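PDB 2GPR: PTS system glucose-specific EIIA component from Mycoplasma capricolum, which relays a phosphoryl group from phospho-HPr to the EIIB domain of the glucose permease, feeding the uptake and phosphorylation of glucose. Local coordinates for residues A[77-82]-A[122-127]; A[17-22]-A[39-44]; A[45-50]-A[110-115]. All coordinates share one frame; numbering follows the deposited sequence.

In the fold
The three contacts lie close together, with centres about 9 Å (1 and 2), 10 Å (1 and 3) and 12 Å (2 and 3) apart. Interactions 1 and 2 belong to one antiparallel sheet, in which strand 36-42 lies between 16-19 and 124-130, and 124-130 lies between 36-42 and 74-78. Interaction 3 joins strand 46-48 of a smaller sheet to the start of helix 112-118. Along the chain, interaction 2 closes before the other two open, and interactions 1 and 3 alternate. Phe47 and Leu112 of interaction 3 pack on Pro42, and Phe47 also meets Leu77, Ile79 and Ser124. A shared core thus backs the strand that carries His78.

Interaction 1. Residues A[77-82]-A[122-127]; sequences LHIGLD and IKSPII
Ile122 and Gly80 pass backbone to backbone, with only 3.5 Å between Ile122 CA and Gly80 CA. A residue without a side chain fits here, and its positive phi of 56° also suits glycine. The carbonyl O of Lys123 follows, in a CA-H...O contact with Gly80 CA at 3.2 Å; CD1 of Leu81 touches the same oxygen. Lys123 NZ bonds to Glu23 O. Ser124 OG then works both ways. It accepts from Gly80 N at 2.8 Å in a fairly straight bond (162°), and it donates to Ile122 O at 2.9 Å from above the carbonyl plane. With chi1 at -59°, OG sits beside its own backbone N, toward Gly80 N. Pro125 comes next. Its O receives His78 N at 2.9 Å, in the carbonyl plane. Its ring lies alongside His78, with CD 4.2 Å from His78 ND1, while Leu81 crosses it at about a right angle. The imidazole is also tied by a weak bond from His78 ND1 to Gly80 O. Ile126 pairs with Leu77 in a non-hydrogen-bonded antiparallel pair, and their side chains lie side by side. By similarity, His78 is the phosphohistidine of the EIIA active site, close to His63. The end of strand 74-78 and the turn at Gly80 probably help to position the His78 ring in that site.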
loop_
_atom_site.group_PDB
_atom_site.type_symbol
_atom_site.label_atom_id
_atom_site.label_comp_id
_atom_site.label_asym_id
_atom_site.label_seq_id
_atom_site.Cartn_x
_atom_site.Cartn_y
_atom_site.Cartn_z
ATOM N N LEU A 77 1.313 1.197 -2.884
ATOM C CA LEU A 77 0.024 1.207 -2.211
ATOM C C LEU A 77 -0.980 1.646 -3.287
ATOM O O LEU A 77 -0.816 2.689 -3.914
ATOM C CB LEU A 77 -0.005 2.260 -1.068
ATOM C CG LEU A 77 -1.119 2.174 -0.016
ATOM C CD1 LEU A 77 -1.673 3.553 0.291
ATOM C CD2 LEU A 77 -2.211 1.113 -0.235
ATOM N N HIS A 78 -1.998 0.841 -3.516
ATOM C CA HIS A 78 -2.948 1.093 -4.521
ATOM C C HIS A 78 -4.315 0.904 -3.980
ATOM O O HIS A 78 -4.679 -0.222 -3.707
ATOM C CB HIS A 78 -2.672 0.093 -5.600
ATOM C CG HIS A 78 -3.555 0.253 -6.782
ATOM N ND1 HIS A 78 -4.920 -0.003 -6.687
ATOM C CD2 HIS A 78 -3.251 0.556 -8.082
ATOM C CE1 HIS A 78 -5.407 0.143 -7.905
ATOM N NE2 HIS A 78 -4.445 0.500 -8.761
ATOM N N ILE A 79 -5.039 2.018 -3.727
ATOM C CA ILE A 79 -6.331 1.915 -3.140
ATOM C C ILE A 79 -7.333 1.320 -4.075
ATOM O O ILE A 79 -7.528 1.835 -5.166
ATOM C CB ILE A 79 -6.852 3.199 -2.543
ATOM C CG1 ILE A 79 -5.897 3.663 -1.458
ATOM C CG2 ILE A 79 -8.261 2.944 -1.942
ATOM C CD1 ILE A 79 -4.716 4.421 -2.003
ATOM N N GLY A 80 -8.008 0.240 -3.611
ATOM C CA GLY A 80 -9.041 -0.465 -4.374
ATOM C C GLY A 80 -8.565 -0.953 -5.747
ATOM O O GLY A 80 -7.401 -1.201 -5.992
ATOM N N LEU A 81 -9.508 -1.082 -6.632
ATOM C CA LEU A 81 -9.316 -1.536 -7.972
ATOM C C LEU A 81 -10.027 -0.519 -8.925
ATOM O O LEU A 81 -11.050 0.078 -8.570
ATOM C CB LEU A 81 -9.913 -2.966 -8.096
ATOM C CG LEU A 81 -8.942 -4.129 -7.847
ATOM C CD1 LEU A 81 -7.903 -3.827 -6.785
ATOM C CD2 LEU A 81 -9.699 -5.370 -7.434
ATOM N N ASP A 82 -9.440 -0.278 -10.120
ATOM C CA ASP A 82 -9.939 0.643 -11.177
ATOM C C ASP A 82 -10.045 2.100 -10.828
ATOM O O ASP A 82 -10.395 2.900 -11.675
ATOM C CB ASP A 82 -11.133 0.179 -12.046
ATOM C CG ASP A 82 -10.725 -0.609 -13.249
ATOM O OD1 ASP A 82 -9.552 -0.905 -13.498
ATOM O OD2 ASP A 82 -11.764 -1.016 -13.961
ATOM N N ILE A 122 -12.594 -2.279 -3.287
ATOM C CA ILE A 122 -11.788 -1.357 -2.480
ATOM C C ILE A 122 -10.626 -2.075 -1.780
ATOM O O ILE A 122 -9.836 -1.469 -1.063
ATOM C CB ILE A 122 -12.518 -0.415 -1.537
ATOM C CG1 ILE A 122 -13.299 -1.179 -0.483
ATOM C CG2 ILE A 122 -13.389 0.588 -2.257
ATOM C CD1 ILE A 122 -13.099 -0.582 0.902
ATOM N N LYS A 123 -10.554 -3.371 -1.966
ATOM C CA LYS A 123 -9.462 -4.115 -1.431
ATOM C C LYS A 123 -8.219 -3.495 -2.043
ATOM O O LYS A 123 -8.187 -3.337 -3.248
ATOM C CB LYS A 123 -9.610 -5.547 -1.859
ATOM C CG LYS A 123 -10.569 -6.347 -0.984
ATOM C CD LYS A 123 -10.584 -7.797 -1.463
ATOM C CE LYS A 123 -11.946 -8.452 -1.402
ATOM N NZ LYS A 123 -11.989 -9.734 -2.135
ATOM N N SER A 124 -7.300 -3.010 -1.199
ATOM C CA SER A 124 -6.128 -2.261 -1.620
ATOM C C SER A 124 -4.821 -3.018 -1.597
ATOM O O SER A 124 -4.364 -3.406 -0.546
ATOM C CB SER A 124 -6.013 -0.989 -0.814
ATOM O OG SER A 124 -7.196 -0.191 -0.984
ATOM N N PRO A 125 -4.165 -3.119 -2.759
ATOM C CA PRO A 125 -2.933 -3.857 -2.826
ATOM C C PRO A 125 -1.671 -3.121 -2.397
ATOM O O PRO A 125 -1.474 -1.923 -2.649
ATOM C CB PRO A 125 -2.835 -4.401 -4.235
ATOM C CG PRO A 125 -4.158 -4.116 -4.926
ATOM C CD PRO A 125 -4.945 -3.203 -4.021
ATOM N N ILE A 126 -0.786 -3.884 -1.752
ATOM C CA ILE A 126 0.525 -3.430 -1.287
ATOM C C ILE A 126 1.588 -4.270 -1.988
ATOM O O ILE A 126 1.846 -5.428 -1.610
ATOM C CB ILE A 126 0.703 -3.623 0.244
ATOM C CG1 ILE A 126 -0.495 -3.139 1.048
ATOM C CG2 ILE A 126 1.969 -2.923 0.729
ATOM C CD1 ILE A 126 -0.852 -1.692 0.750
ATOM N N ILE A 127 2.201 -3.754 -3.025
ATOM C CA ILE A 127 3.164 -4.602 -3.684
ATOM C C ILE A 127 4.507 -4.011 -3.729
ATOM O O ILE A 127 4.670 -2.825 -3.824
ATOM C CB ILE A 127 2.746 -4.936 -5.105
ATOM C CG1 ILE A 127 2.191 -3.704 -5.783
ATOM C CG2 ILE A 127 1.701 -6.056 -5.185
ATOM C CD1 ILE A 127 2.493 -3.756 -7.279
#

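Interaction 2. Residues A[17-22]-A[39-44]; sequences TIITLD and AINPKS
Thr17 and Asn41 form a hydrogen-bonded antiparallel pair, using both backbone N-H groups and both carbonyls. Asn41 N gives a nearly straight bond (172°) to Thr17 O at 3.0 Å. The return bond, from Thr17 N to Asn41 O, is longer at 3.2 Å. Ile19 and Ala39 repeat the pattern: Ala39 N reaches Ile19 O at 3.1 Å, and Ile19 N reaches Ala39 O from well above its carbonyl plane. Two carbonyls have a further CA-H...O contact, Thr17 O from Ile40 CA and Ala39 O from Ile18 CA. Between these pairs, Ile18 and Ile40 face each other without mutual backbone bonds. The backbone of Ile18 bonds to that of Gly142, and that of Ile40 to Ser124 on the next strand. Their side chains meet through the two CD1 methyls, 3.5 Å apart. On the other face, with Thr17 and Asn41, Ile19 CG1 lies 3.8 Å from Ala39 CB, and Ile19 CD1 extends to Asn41 ND2. Thr17 OG1 bonds to Glu143, whose carboxylate also forms a salt bridge with Lys43 NZ. The backbone therefore fixes the register of this edge strand, while Glu143 links strand 16-19 to the residue just past the end of strand 36-42.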
loop_
_atom_site.group_PDB
_atom_site.type_symbol
_atom_site.label_atom_id
_atom_site.label_comp_id
_atom_site.label_asym_id
_atom_site.label_seq_id
_atom_site.Cartn_x
_atom_site.Cartn_y
_atom_site.Cartn_z
ATOM N N THR A 17 -8.323 -5.922 7.335
ATOM C CA THR A 17 -7.735 -7.230 7.298
ATOM C C THR A 17 -6.708 -7.367 6.208
ATOM O O THR A 17 -6.989 -7.124 5.044
ATOM C CB THR A 17 -8.830 -8.237 6.949
ATOM O OG1 THR A 17 -10.006 -7.871 7.606
ATOM C CG2 THR A 17 -8.416 -9.677 7.261
ATOM N N ILE A 18 -5.552 -7.869 6.552
ATOM C CA ILE A 18 -4.604 -8.184 5.537
ATOM C C ILE A 18 -5.110 -9.486 4.926
ATOM O O ILE A 18 -5.548 -10.373 5.650
ATOM C CB ILE A 18 -3.189 -8.302 6.085
ATOM C CG1 ILE A 18 -2.774 -6.953 6.713
ATOM C CG2 ILE A 18 -2.205 -8.722 4.979
ATOM C CD1 ILE A 18 -2.816 -5.773 5.719
ATOM N N ILE A 19 -5.197 -9.532 3.609
ATOM C CA ILE A 19 -5.647 -10.691 2.872
ATOM C C ILE A 19 -4.532 -10.913 1.869
ATOM O O ILE A 19 -3.635 -10.085 1.815
ATOM C CB ILE A 19 -7.000 -10.418 2.170
ATOM C CG1 ILE A 19 -6.844 -9.369 1.052
ATOM C CG2 ILE A 19 -8.016 -9.857 3.152
ATOM C CD1 ILE A 19 -8.090 -8.515 0.905
ATOM N N THR A 20 -4.590 -11.983 1.069
ATOM C CA THR A 20 -3.555 -12.288 0.078
ATOM C C THR A 20 -3.886 -11.696 -1.259
ATOM O O THR A 20 -5.010 -11.225 -1.463
ATOM C CB THR A 20 -3.274 -13.811 -0.068
ATOM O OG1 THR A 20 -4.459 -14.528 -0.411
ATOM C CG2 THR A 20 -2.671 -14.392 1.208
ATOM N N LEU A 21 -2.897 -11.716 -2.153
ATOM C CA LEU A 21 -3.081 -11.181 -3.476
ATOM C C LEU A 21 -4.008 -12.092 -4.266
ATOM O O LEU A 21 -4.708 -11.719 -5.220
ATOM C CB LEU A 21 -1.758 -11.016 -4.237
ATOM C CG LEU A 21 -0.929 -9.796 -3.822
ATOM C CD1 LEU A 21 0.308 -9.737 -4.709
ATOM C CD2 LEU A 21 -1.720 -8.476 -3.922
ATOM N N ASP A 22 -4.014 -13.303 -3.872
ATOM C CA ASP A 22 -4.845 -14.230 -4.552
ATOM C C ASP A 22 -6.296 -13.910 -4.248
ATOM O O ASP A 22 -7.213 -14.298 -4.967
ATOM C CB ASP A 22 -4.464 -15.685 -4.212
ATOM C CG ASP A 22 -3.037 -15.812 -3.719
ATOM O OD1 ASP A 22 -2.713 -14.880 -2.876
ATOM O OD2 ASP A 22 -2.292 -16.658 -4.124
ATOM N N ALA A 39 -2.596 -7.475 0.435
ATOM C CA ALA A 39 -3.646 -6.494 0.259
ATOM C C ALA A 39 -4.373 -6.192 1.571
ATOM O O ALA A 39 -4.096 -6.709 2.639
ATOM C CB ALA A 39 -4.625 -6.897 -0.849
ATOM N N ILE A 40 -5.281 -5.314 1.476
ATOM C CA ILE A 40 -5.955 -4.916 2.614
ATOM C C ILE A 40 -7.371 -4.562 2.299
ATOM O O ILE A 40 -7.677 -3.960 1.267
ATOM C CB ILE A 40 -5.180 -3.841 3.444
ATOM C CG1 ILE A 40 -5.666 -3.804 4.918
ATOM C CG2 ILE A 40 -5.221 -2.425 2.845
ATOM C CD1 ILE A 40 -4.788 -2.940 5.844
ATOM N N ASN A 41 -8.239 -5.071 3.195
ATOM C CA ASN A 41 -9.646 -4.768 3.253
ATOM C C ASN A 41 -9.785 -3.577 4.196
ATOM O O ASN A 41 -9.806 -3.746 5.454
ATOM C CB ASN A 41 -10.468 -5.936 3.750
ATOM C CG ASN A 41 -11.545 -6.164 2.777
ATOM O OD1 ASN A 41 -12.172 -5.197 2.323
ATOM N ND2 ASN A 41 -11.569 -7.380 2.242
ATOM N N PRO A 42 -9.788 -2.373 3.583
ATOM C CA PRO A 42 -9.875 -1.155 4.327
ATOM C C PRO A 42 -11.155 -1.067 5.158
ATOM O O PRO A 42 -12.265 -1.129 4.649
ATOM C CB PRO A 42 -9.840 0.010 3.323
ATOM C CG PRO A 42 -9.995 -0.603 1.946
ATOM C CD PRO A 42 -9.944 -2.113 2.129
ATOM N N LYS A 43 -10.951 -0.925 6.450
ATOM C CA LYS A 43 -12.005 -0.712 7.383
ATOM C C LYS A 43 -12.134 0.759 7.583
ATOM O O LYS A 43 -13.252 1.248 7.751
ATOM C CB LYS A 43 -11.749 -1.327 8.728
ATOM C CG LYS A 43 -11.848 -2.827 8.736
ATOM C CD LYS A 43 -11.713 -3.342 10.159
ATOM C CE LYS A 43 -11.467 -4.839 10.248
ATOM N NZ LYS A 43 -12.706 -5.611 10.078
ATOM N N SER A 44 -10.972 1.451 7.630
ATOM C CA SER A 44 -10.904 2.917 7.817
ATOM C C SER A 44 -10.748 3.696 6.501
ATOM O O SER A 44 -10.643 3.123 5.450
ATOM C CB SER A 44 -9.912 3.378 8.884
ATOM O OG SER A 44 -8.580 3.161 8.450
#

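Interaction 3. Residues A[45-50]-A[110-115]; sequences NDFHAP and VDLKSV
Asn45 meets the end of strand 106-110 and the first turn of the helix that follows. Its carbonyl O receives Val110 N at 3.4 Å, a weak bond whose oxygen position is less sure. The side chain lies against the carbonyl of the same valine, with Asn45 CB 3.5 Å from Val110 O. With chi1 at -41°, CG lies beside the asparagine's own backbone N, and ND2 extends to within 3.8 Å of Leu112 CB. The amide thus spans the step from strand to helix. Asp46 turns aside and makes a weak hydrogen bond to Thr109 OG1. Phe47 then points toward the second segment. Leu112 CD1 comes in at the edge of its ring, near the ring plane, 4.2 Å from Phe47 CE1. Val110 CG2 approaches the ring obliquely, 4.2 Å from Phe47 CD1. These two methyl contacts are at loose van der Waals range. Other parts of the core surround the ring, including Pro42, Leu77 and Ile79.

The helix has its own polar start. Asp111 is the N-cap, and its OD1 accepts from Ser114 N at 2.8 Å, from above the carboxylate plane. Leu112, directly after the cap, is turned inward, where it also packs on Pro42 and Ile122. The N-capped helix 112-118 thus starts directly after strand 106-110 and packs Leu112 against Phe47 of strand 46-48, an edge strand of a three-stranded antiparallel sheet. The two side chains meet in a shared apolar core of the EIIA domain.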
loop_
_atom_site.group_PDB
_atom_site.type_symbol
_atom_site.label_atom_id
_atom_site.label_comp_id
_atom_site.label_asym_id
_atom_site.label_seq_id
_atom_site.Cartn_x
_atom_site.Cartn_y
_atom_site.Cartn_z
ATOM N N ASN A 45 -10.747 5.015 6.559
ATOM C CA ASN A 45 -10.641 5.772 5.342
ATOM C C ASN A 45 -9.264 6.273 5.067
ATOM O O ASN A 45 -8.822 6.352 3.896
ATOM C CB ASN A 45 -11.600 6.937 5.365
ATOM C CG ASN A 45 -12.901 6.490 5.956
ATOM O OD1 ASN A 45 -13.049 6.583 7.188
ATOM N ND2 ASN A 45 -13.734 5.790 5.151
ATOM N N ASP A 46 -8.597 6.599 6.154
ATOM C CA ASP A 46 -7.246 7.086 6.100
ATOM C C ASP A 46 -6.202 6.023 5.714
ATOM O O ASP A 46 -6.122 4.932 6.260
ATOM C CB ASP A 46 -6.900 7.920 7.322
ATOM C CG ASP A 46 -8.058 8.855 7.697
ATOM O OD1 ASP A 46 -8.675 9.368 6.653
ATOM O OD2 ASP A 46 -8.371 9.138 8.852
ATOM N N PHE A 47 -5.454 6.320 4.679
ATOM C CA PHE A 47 -4.433 5.447 4.265
ATOM C C PHE A 47 -3.158 6.161 4.599
ATOM O O PHE A 47 -3.058 7.368 4.332
ATOM C CB PHE A 47 -4.542 5.104 2.790
ATOM C CG PHE A 47 -5.675 4.181 2.496
ATOM C CD1 PHE A 47 -6.986 4.643 2.575
ATOM C CD2 PHE A 47 -5.434 2.856 2.131
ATOM C CE1 PHE A 47 -8.038 3.773 2.312
ATOM C CE2 PHE A 47 -6.477 1.965 1.872
ATOM C CZ PHE A 47 -7.783 2.429 2.016
ATOM N N HIS A 48 -2.232 5.439 5.277
ATOM C CA HIS A 48 -1.000 6.013 5.750
ATOM C C HIS A 48 0.153 5.359 5.077
ATOM O O HIS A 48 0.024 4.291 4.573
ATOM C CB HIS A 48 -0.843 5.823 7.279
ATOM C CG HIS A 48 -1.768 6.659 8.109
ATOM N ND1 HIS A 48 -3.068 6.269 8.355
ATOM C CD2 HIS A 48 -1.599 7.884 8.677
ATOM C CE1 HIS A 48 -3.641 7.240 9.083
ATOM N NE2 HIS A 48 -2.781 8.222 9.294
ATOM N N ALA A 49 1.303 5.973 5.126
ATOM C CA ALA A 49 2.470 5.375 4.591
ATOM C C ALA A 49 2.901 4.104 5.381
ATOM O O ALA A 49 3.056 4.092 6.611
ATOM C CB ALA A 49 3.576 6.423 4.553
ATOM N N PRO A 50 3.171 3.047 4.641
ATOM C CA PRO A 50 3.620 1.754 5.169
ATOM C C PRO A 50 5.075 1.724 5.578
ATOM O O PRO A 50 5.487 0.884 6.343
ATOM C CB PRO A 50 3.440 0.777 4.019
ATOM C CG PRO A 50 2.801 1.540 2.828
ATOM C CD PRO A 50 2.536 2.954 3.291
ATOM N N VAL A 110 -9.955 8.604 1.688
ATOM C CA VAL A 110 -10.869 8.119 0.654
ATOM C C VAL A 110 -12.326 7.977 1.052
ATOM O O VAL A 110 -12.666 7.301 2.011
ATOM C CB VAL A 110 -10.427 6.790 0.100
ATOM C CG1 VAL A 110 -11.332 6.416 -1.062
ATOM C CG2 VAL A 110 -8.997 6.904 -0.366
ATOM N N ASP A 111 -13.206 8.507 0.228
ATOM C CA ASP A 111 -14.594 8.289 0.512
ATOM C C ASP A 111 -14.906 6.887 0.124
ATOM O O ASP A 111 -15.542 6.675 -0.914
ATOM C CB ASP A 111 -15.511 9.232 -0.233
ATOM C CG ASP A 111 -16.932 9.187 0.240
ATOM O OD1 ASP A 111 -17.378 8.020 0.591
ATOM O OD2 ASP A 111 -17.673 10.121 0.112
ATOM N N LEU A 112 -14.536 5.973 1.009
ATOM C CA LEU A 112 -14.753 4.572 0.821
ATOM C C LEU A 112 -16.170 4.229 0.434
ATOM O O LEU A 112 -16.364 3.439 -0.514
ATOM C CB LEU A 112 -14.231 3.730 1.996
ATOM C CG LEU A 112 -12.990 2.929 1.619
ATOM C CD1 LEU A 112 -11.996 3.817 0.897
ATOM C CD2 LEU A 112 -12.352 2.273 2.855
ATOM N N LYS A 113 -17.171 4.816 1.146
ATOM C CA LYS A 113 -18.571 4.545 0.809
ATOM C C LYS A 113 -18.866 4.883 -0.618
ATOM O O LYS A 113 -19.519 4.124 -1.305
ATOM C CB LYS A 113 -19.597 5.227 1.673
ATOM C CG LYS A 113 -21.018 5.113 1.097
ATOM C CD LYS A 113 -22.113 5.721 1.996
ATOM C CE LYS A 113 -23.495 5.780 1.348
ATOM N NZ LYS A 113 -24.191 4.474 1.260
ATOM N N SER A 114 -18.410 6.030 -1.073
ATOM C CA SER A 114 -18.681 6.371 -2.447
ATOM C C SER A 114 -17.935 5.480 -3.399
ATOM O O SER A 114 -18.529 4.751 -4.184
ATOM C CB SER A 114 -18.407 7.822 -2.706
ATOM O OG SER A 114 -18.922 8.570 -1.612
ATOM N N VAL A 115 -16.626 5.526 -3.295
ATOM C CA VAL A 115 -15.746 4.739 -4.144
ATOM C C VAL A 115 -16.150 3.302 -4.295
ATOM O O VAL A 115 -16.049 2.731 -5.376
ATOM C CB VAL A 115 -14.347 4.800 -3.632
ATOM C CG1 VAL A 115 -13.445 4.192 -4.658
ATOM C CG2 VAL A 115 -13.982 6.249 -3.422
#